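Local coordinates for lysine specific cysteine protease (Porphyromonas gingivalis, PDB 3KM5), which cleaves proteins after lysine as a secreted cysteine protease, this chain being its K2 cleaved adhesin domain, a calcium-binding jelly roll of a type haemolytic in vitro, at residues D27-G32 against M61-D66; S54-N59 against L166-L171; T78-Y83 against V147-G152. All blocks are in the same frame, centred on the assembly; numbering follows the deposited sequence. Where two conformers were deposited one is given.

Interaction 1: D27-G32 against M61-D66; sequences DGDGQG and MALNPD. With CA (calcium ion), chain C; NO3 (nitrate ion), chain F.
Asp27 and Asp66 meet where the calcium-binding loop 27-32 is laid against the loop 61-66, and here the contact is tight. The amide of Asp66 reaches OD1 of Asp27 at 2.8 Å from above the carboxylate plane, and Asp27 N returns a weak bond to Asp66 O. The Asp27 carboxylate holds the calcium ion with both oxygens, OD1 the nearer at 2.4 Å, so OD1 joins the metal to the neighbouring loop. Turning CG between the backbone N and the carbonyl carbon (chi1 55°) folds the carboxylate inward over its own loop. There OD2 accepts from Asp29 N in an Asx turn, repeated when Asp29 OD1 accepts from Gln31 N. Asp29 OD1 and the carbonyl O of Gln31 bind the ion, with water 3 and, from outside the two segments, Asp25 and Asn67. Gly28, with phi at 87°, takes a bend that a side chain would obstruct.

At the other end the packing is close again: the side-chain amide of Gln31 lies across the branched end of buried Leu63, NE2 standing 3.2 Å from CD1. The loose, wet part is the middle, beside exposed Asn64, where water 1 links Asp27 OD2 to Asn64 O and water 2 links Asp29 OD2 to Asn64 N. Carboxylates crowded this closely would be expected to repel one another without the cation, so calcium probably stabilises both the loop and its grip on 61-66.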
# COMPACT_ATOMS: atom_id res chain seq x y z
N ASP A 27 2.32 -5.31 14.02
CA ASP A 27 1.58 -4.92 15.24
C ASP A 27 0.84 -6.12 15.84
O ASP A 27 0.49 -6.09 17.03
CB ASP A 27 0.59 -3.83 14.95
CG ASP A 27 -0.34 -4.20 13.83
OD1 ASP A 27 0.09 -4.24 12.65
OD2 ASP A 27 -1.48 -4.54 14.12
N GLY A 28 0.56 -7.15 15.03
CA GLY A 28 -0.06 -8.37 15.55
C GLY A 28 -1.55 -8.43 15.64
O GLY A 28 -2.07 -9.31 16.33
N ASP A 29 -2.29 -7.56 14.96
CA ASP A 29 -3.75 -7.56 15.03
C ASP A 29 -4.47 -8.45 13.97
O ASP A 29 -5.68 -8.40 13.83
CB ASP A 29 -4.34 -6.14 14.94
CG ASP A 29 -4.18 -5.50 13.58
OD1 ASP A 29 -3.57 -6.13 12.68
OD2 ASP A 29 -4.66 -4.36 13.41
N GLY A 30 -3.73 -9.25 13.21
CA GLY A 30 -4.37 -10.15 12.23
C GLY A 30 -4.96 -9.44 11.02
O GLY A 30 -5.74 -10.00 10.27
N GLN A 31 -4.52 -8.20 10.79
CA GLN A 31 -4.95 -7.37 9.65
C GLN A 31 -3.71 -6.77 8.99
O GLN A 31 -2.82 -6.24 9.68
CB GLN A 31 -5.92 -6.27 10.12
CG GLN A 31 -7.17 -6.90 10.80
CD GLN A 31 -8.23 -5.95 11.26
OE1 GLN A 31 -8.60 -5.92 12.44
NE2 GLN A 31 -8.77 -5.18 10.33
N GLY A 32 -3.62 -6.89 7.65
CA GLY A 32 -2.42 -6.45 6.99
C GLY A 32 -2.73 -6.08 5.56
O GLY A 32 -3.87 -5.72 5.23
N MET A 61 -13.70 -1.20 12.31
CA MET A 61 -13.23 -0.78 13.63
C MET A 61 -11.89 -0.07 13.46
O MET A 61 -11.22 -0.21 12.44
CB MET A 61 -13.12 -1.96 14.61
CG MET A 61 -12.00 -2.98 14.33
SD MET A 61 -11.71 -4.07 15.75
CE MET A 61 -10.22 -4.95 15.30
N ALA A 62 -11.53 0.75 14.44
CA ALA A 62 -10.27 1.49 14.45
C ALA A 62 -9.09 0.54 14.66
O ALA A 62 -9.20 -0.40 15.45
CB ALA A 62 -10.28 2.53 15.55
N LEU A 63 -7.98 0.81 13.97
CA LEU A 63 -6.76 -0.01 13.99
C LEU A 63 -5.53 0.86 14.19
O LEU A 63 -5.58 2.07 13.90
CB LEU A 63 -6.61 -0.78 12.68
CG LEU A 63 -7.79 -1.65 12.30
CD1 LEU A 63 -7.72 -2.19 10.86
CD2 LEU A 63 -7.98 -2.78 13.30
N ASN A 64 -4.45 0.23 14.64
CA ASN A 64 -3.14 0.80 14.88
C ASN A 64 -2.10 -0.02 14.09
O ASN A 64 -1.36 -0.85 14.65
CB ASN A 64 -2.80 0.79 16.37
CG ASN A 64 -3.50 1.89 17.14
OD1 ASN A 64 -4.73 1.88 17.30
ND2 ASN A 64 -2.71 2.85 17.63
N PRO A 65 -2.10 0.15 12.76
CA PRO A 65 -1.27 -0.75 11.97
C PRO A 65 0.23 -0.58 12.09
O PRO A 65 0.74 0.50 12.39
CB PRO A 65 -1.69 -0.40 10.53
CG PRO A 65 -2.15 1.02 10.62
CD PRO A 65 -2.89 1.04 11.90
N ASP A 66 0.93 -1.67 11.85
CA ASP A 66 2.35 -1.67 11.51
C ASP A 66 2.57 -2.83 10.55
O ASP A 66 3.00 -3.93 10.93
CB ASP A 66 3.24 -1.73 12.76
CG ASP A 66 4.72 -1.55 12.43
OD1 ASP A 66 5.04 -1.31 11.26
OD2 ASP A 66 5.60 -1.73 13.31
CA CA C . -1.69 -5.34 11.42
N NO3 F . -5.81 -9.07 6.56
O1 NO3 F . -4.47 -9.35 6.37
O2 NO3 F . -6.27 -7.77 6.53
O3 NO3 F . -6.76 -10.11 6.79
O HOH W 1 -2.34 -3.26 16.29
O HOH W 2 -4.96 -2.59 15.34
O HOH W 3 -3.14 -3.37 11.41

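Interaction 2: S54-N59 against L166-L171; sequences SSFSWN and LNYILL
With chi1 at -68°, Phe56 swings its ring to Tyr168, whose CB lies over one face of the phenyl ring, a CH-pi contact 4.1 Å from its centroid; the tyrosine's own chi1 of 55° carries the phenol away from Phe56, and its OH bonds to Ser140. These are paired residues of neighbouring antiparallel strands, 51-56 and 168-177, in the jelly roll of the adhesin domain. Phe56 and Tyr168 form a non-hydrogen-bonded pair, as do Ser54 and Leu170, and all four side chains leave the same face. Leu170 CD2 packs on Ser54 CB; serine is small enough to accept the leucine methyl beside it.

On the other face, Ser55 and Ile169 form the hydrogen-bonded pair, with Ser55 N to Ile169 O at 3.0 Å and Ile169 N to Ser55 O at 2.9 Å. Ser55 OG turns to His160 and Asn67, the latter a calcium ligand.

Past Phe56 the ladder gives way to a polar junction. The carbonyl O of Asn167 accepts from both Ser57 N and Trp58 N, the first from well above the carbonyl plane, the second only 17° from it. Asparagine suits this turn because its amide also bonds outward, to Asn87 and Phe127, while ND2 donates weakly to Trp58 O. Ser57 OG, itself bonded to Asp93, accepts from Leu166 N at 2.9 Å.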
# COMPACT_ATOMS: atom_id res chain seq x y z
N SER A 54 -3.92 -3.00 -0.41
CA SER A 54 -4.57 -2.12 0.58
C SER A 54 -4.09 -2.48 1.96
O SER A 54 -3.78 -3.63 2.24
CB SER A 54 -6.09 -2.33 0.53
OG SER A 54 -6.44 -3.62 1.02
N SER A 55 -4.09 -1.47 2.82
CA SER A 55 -3.89 -1.64 4.26
C SER A 55 -4.77 -0.59 4.98
O SER A 55 -4.87 0.55 4.57
CB SER A 55 -2.41 -1.49 4.62
OG SER A 55 -2.22 -1.61 6.04
N PHE A 56 -5.43 -1.02 6.03
CA PHE A 56 -6.43 -0.21 6.72
C PHE A 56 -5.97 0.31 8.10
O PHE A 56 -5.34 -0.41 8.89
CB PHE A 56 -7.74 -1.01 6.86
CG PHE A 56 -8.41 -1.24 5.55
CD1 PHE A 56 -9.41 -0.40 5.11
CD2 PHE A 56 -7.99 -2.25 4.70
CE1 PHE A 56 -10.02 -0.60 3.91
CE2 PHE A 56 -8.59 -2.46 3.49
CZ PHE A 56 -9.60 -1.62 3.06
N SER A 57 -6.33 1.55 8.43
CA SER A 57 -6.29 2.02 9.82
C SER A 57 -7.70 2.13 10.39
O SER A 57 -7.84 2.46 11.58
CB SER A 57 -5.54 3.33 9.96
OG SER A 57 -6.19 4.38 9.30
N TRP A 58 -8.73 1.90 9.56
CA TRP A 58 -10.13 1.67 10.01
C TRP A 58 -10.73 0.69 9.03
O TRP A 58 -10.75 0.95 7.82
CB TRP A 58 -10.98 2.95 10.01
CG TRP A 58 -12.37 2.70 10.57
CD1 TRP A 58 -12.76 2.81 11.89
CD2 TRP A 58 -13.52 2.24 9.86
NE1 TRP A 58 -14.09 2.47 12.02
CE2 TRP A 58 -14.58 2.11 10.80
CE3 TRP A 58 -13.77 1.93 8.52
CZ2 TRP A 58 -15.86 1.69 10.43
CZ3 TRP A 58 -15.04 1.52 8.15
CH2 TRP A 58 -16.07 1.39 9.11
N ASN A 59 -11.32 -0.39 9.54
CA ASN A 59 -12.00 -1.37 8.69
C ASN A 59 -13.06 -2.06 9.54
O ASN A 59 -12.84 -3.14 10.08
CB ASN A 59 -11.00 -2.38 8.11
CG ASN A 59 -11.65 -3.42 7.21
OD1 ASN A 59 -12.74 -3.21 6.68
ND2 ASN A 59 -10.96 -4.53 7.00
N LEU A 166 -7.91 6.34 10.66
CA LEU A 166 -8.17 7.19 9.50
C LEU A 166 -9.01 6.32 8.57
O LEU A 166 -10.19 6.04 8.87
CB LEU A 166 -6.87 7.77 8.91
CG LEU A 166 -6.22 9.02 9.58
CD1 LEU A 166 -7.20 10.20 9.62
CD2 LEU A 166 -5.69 8.79 10.96
N ASN A 167 -8.45 5.80 7.47
CA ASN A 167 -9.19 4.77 6.73
C ASN A 167 -8.28 3.73 6.07
O ASN A 167 -8.17 2.63 6.59
CB ASN A 167 -10.23 5.40 5.78
CG ASN A 167 -11.34 4.44 5.31
OD1 ASN A 167 -12.22 4.85 4.54
ND2 ASN A 167 -11.32 3.18 5.76
N TYR A 168 -7.65 4.09 4.96
CA TYR A 168 -6.85 3.11 4.20
C TYR A 168 -5.77 3.85 3.45
O TYR A 168 -5.83 5.08 3.23
CB TYR A 168 -7.69 2.28 3.19
CG TYR A 168 -8.47 3.11 2.22
CD1 TYR A 168 -7.83 3.71 1.17
CD2 TYR A 168 -9.83 3.36 2.38
CE1 TYR A 168 -8.46 4.49 0.29
CE2 TYR A 168 -10.51 4.15 1.47
CZ TYR A 168 -9.82 4.73 0.42
OH TYR A 168 -10.43 5.56 -0.49
N ILE A 169 -4.74 3.08 3.09
CA ILE A 169 -3.84 3.43 1.98
C ILE A 169 -3.90 2.33 0.94
O ILE A 169 -3.85 1.13 1.25
CB ILE A 169 -2.43 3.72 2.46
CG1 ILE A 169 -1.54 4.10 1.29
CG2 ILE A 169 -1.80 2.57 3.24
CD1 ILE A 169 -0.30 4.86 1.66
N LEU A 170 -4.07 2.73 -0.32
CA LEU A 170 -4.00 1.80 -1.45
C LEU A 170 -2.72 2.08 -2.24
O LEU A 170 -2.34 3.26 -2.37
CB LEU A 170 -5.18 2.01 -2.39
CG LEU A 170 -6.55 2.09 -1.75
CD1 LEU A 170 -7.65 2.35 -2.79
CD2 LEU A 170 -6.83 0.83 -0.95
N LEU A 171 -2.14 1.04 -2.87
CA LEU A 171 -1.02 1.20 -3.80
C LEU A 171 -1.35 0.50 -5.08
O LEU A 171 -2.03 -0.52 -5.08
CB LEU A 171 0.30 0.64 -3.26
CG LEU A 171 0.72 1.13 -1.89
CD1 LEU A 171 1.86 0.30 -1.32
CD2 LEU A 171 1.15 2.59 -1.95

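Interaction 3: T78-Y83 against V147-G152; sequences TKVKYY and VDLPAG
Lys79 NZ meets Asp148 OD1 at 2.8 Å, a cross-strand salt bridge on one face of an antiparallel pair in the jelly roll, where strand 79-86 runs beside strand 143-148. The two side chains lie alongside each other and point the same way. Bends at chi2 (77°) and chi3 (90°) bring the long lysine chain round alongside the shorter aspartate and let the ammonium group approach from above the carboxylate plane. Its CD also rests against OD1, so the aliphatic part packs while the charged tip bonds. Opposite charges suit this non-hydrogen-bonded pair on the more open face of the sheet.

The neighbouring pair, Val80 and Val147, is hydrogen-bonded: Val147 N to Val80 O at 2.8 Å and Val80 N to Val147 O at 3.1 Å. Farther along, Leu149 N adds a third backbone bond, to Thr78 O at 3.0 Å. On the opposite edge of strand 79-86, Thr78 and Lys79 both face Thr177 in a classic beta bulge.

The other face is apolar. Val80 CG1 touches both Val147 CB and Leu149 CD2, the leucine crossing the valine at about a right angle; the valines' branches stay close to the backbone, and the longer leucine reaches across to Val80. Residues of strands 95-100 and 109-115 in the second sheet, among them Ile99 and Val112, cover this side, making it part of the sandwich core. Tyr82 brings its ring edge to Val147, where CE2 lies 4.0 Å from CG2, and its OH bonds to Tyr95.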
# COMPACT_ATOMS: atom_id res chain seq x y z
N THR A 78 17.14 0.94 -8.97
CA THR A 78 17.64 2.23 -8.64
C THR A 78 16.52 3.22 -8.29
O THR A 78 16.79 4.26 -7.69
CB THR A 78 18.46 2.80 -9.78
OG1 THR A 78 17.69 2.72 -11.00
CG2 THR A 78 19.74 1.99 -10.00
N LYS A 79 15.27 2.91 -8.69
CA LYS A 79 14.13 3.82 -8.51
C LYS A 79 12.89 2.96 -8.30
O LYS A 79 12.76 1.91 -8.94
CB LYS A 79 13.93 4.74 -9.72
CG LYS A 79 13.27 6.08 -9.37
CD LYS A 79 14.27 7.06 -8.73
CE LYS A 79 14.97 7.92 -9.75
NZ LYS A 79 16.22 8.60 -9.23
N VAL A 80 11.98 3.38 -7.41
CA VAL A 80 10.62 2.85 -7.41
C VAL A 80 9.64 4.03 -7.59
O VAL A 80 9.78 5.07 -6.96
CB VAL A 80 10.34 1.99 -6.13
CG1 VAL A 80 10.46 2.82 -4.79
CG2 VAL A 80 8.98 1.29 -6.24
N LYS A 81 8.72 3.89 -8.54
CA LYS A 81 7.69 4.86 -8.78
C LYS A 81 6.36 4.14 -8.55
O LYS A 81 6.19 2.99 -8.98
CB LYS A 81 7.81 5.41 -10.20
CG LYS A 81 6.74 6.46 -10.52
CD LYS A 81 5.64 5.91 -11.31
CE LYS A 81 6.03 5.80 -12.73
NZ LYS A 81 4.86 5.55 -13.59
N TYR A 82 5.39 4.79 -7.94
CA TYR A 82 4.15 4.14 -7.61
C TYR A 82 3.07 5.20 -7.47
O TYR A 82 3.35 6.40 -7.46
CB TYR A 82 4.25 3.31 -6.31
CG TYR A 82 4.68 4.14 -5.12
CD1 TYR A 82 3.74 4.70 -4.26
CD2 TYR A 82 6.02 4.47 -4.90
CE1 TYR A 82 4.12 5.50 -3.17
CE2 TYR A 82 6.41 5.26 -3.82
CZ TYR A 82 5.47 5.77 -2.97
OH TYR A 82 5.90 6.57 -1.94
N TYR A 83 1.84 4.74 -7.35
CA TYR A 83 0.68 5.57 -7.08
C TYR A 83 -0.02 5.08 -5.83
O TYR A 83 -0.17 3.89 -5.63
CB TYR A 83 -0.30 5.57 -8.28
CG TYR A 83 0.34 5.97 -9.58
CD1 TYR A 83 0.27 7.27 -10.06
CD2 TYR A 83 1.05 5.03 -10.33
CE1 TYR A 83 0.91 7.62 -11.29
CE2 TYR A 83 1.68 5.38 -11.50
CZ TYR A 83 1.60 6.65 -11.99
OH TYR A 83 2.27 6.98 -13.17
N VAL A 147 10.80 7.44 -5.76
CA VAL A 147 11.69 7.36 -4.62
C VAL A 147 13.01 6.73 -5.06
O VAL A 147 13.04 5.68 -5.69
CB VAL A 147 11.05 6.52 -3.52
CG1 VAL A 147 12.03 6.27 -2.37
CG2 VAL A 147 9.82 7.26 -3.01
N ASP A 148 14.10 7.41 -4.74
CA ASP A 148 15.44 6.95 -5.06
C ASP A 148 15.78 5.73 -4.17
O ASP A 148 15.51 5.75 -2.98
CB ASP A 148 16.48 8.04 -4.76
CG ASP A 148 16.34 9.30 -5.59
OD1 ASP A 148 15.61 9.32 -6.59
OD2 ASP A 148 17.02 10.27 -5.21
N LEU A 149 16.36 4.67 -4.75
CA LEU A 149 16.77 3.50 -3.98
C LEU A 149 18.30 3.46 -3.82
O LEU A 149 19.01 3.58 -4.82
CB LEU A 149 16.27 2.22 -4.62
CG LEU A 149 14.76 2.16 -4.87
CD1 LEU A 149 14.40 0.92 -5.67
CD2 LEU A 149 14.03 2.17 -3.57
N PRO A 150 18.79 3.37 -2.58
CA PRO A 150 20.24 3.33 -2.34
C PRO A 150 20.88 2.15 -3.03
O PRO A 150 20.25 1.12 -3.26
CB PRO A 150 20.35 3.16 -0.83
CG PRO A 150 19.04 3.60 -0.27
CD PRO A 150 18.02 3.39 -1.33
N ALA A 151 22.14 2.33 -3.39
CA ALA A 151 22.90 1.25 -3.96
C ALA A 151 22.89 0.05 -3.03
O ALA A 151 23.06 0.18 -1.83
CB ALA A 151 24.33 1.71 -4.16
N GLY A 152 22.72 -1.12 -3.59
CA GLY A 152 22.65 -2.35 -2.79
C GLY A 152 21.23 -2.78 -2.39
O GLY A 152 21.04 -3.86 -1.85

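Overall arrangement
From the N terminus, the calcium loop 27-32 comes first and meets 61-66, closing interaction 1 around strands 34-37 and 51-56. Segment 54-59 lies inside that loop but finds its partner only at 166-171, so interactions 1 and 2 cross; they touch where Leu63 N approaches Ser57 O. Interaction 3, between 78-83 and 147-152, is nested within the long loop closed by interaction 2 and lies on the opposite side of the chain's centre from the other two. Strand 168-177 runs between strands 51-56 and 79-86, uniting interactions 2 and 3 in one sheet, while interaction 1 secures the calcium loop beside strand 66-70 of the other.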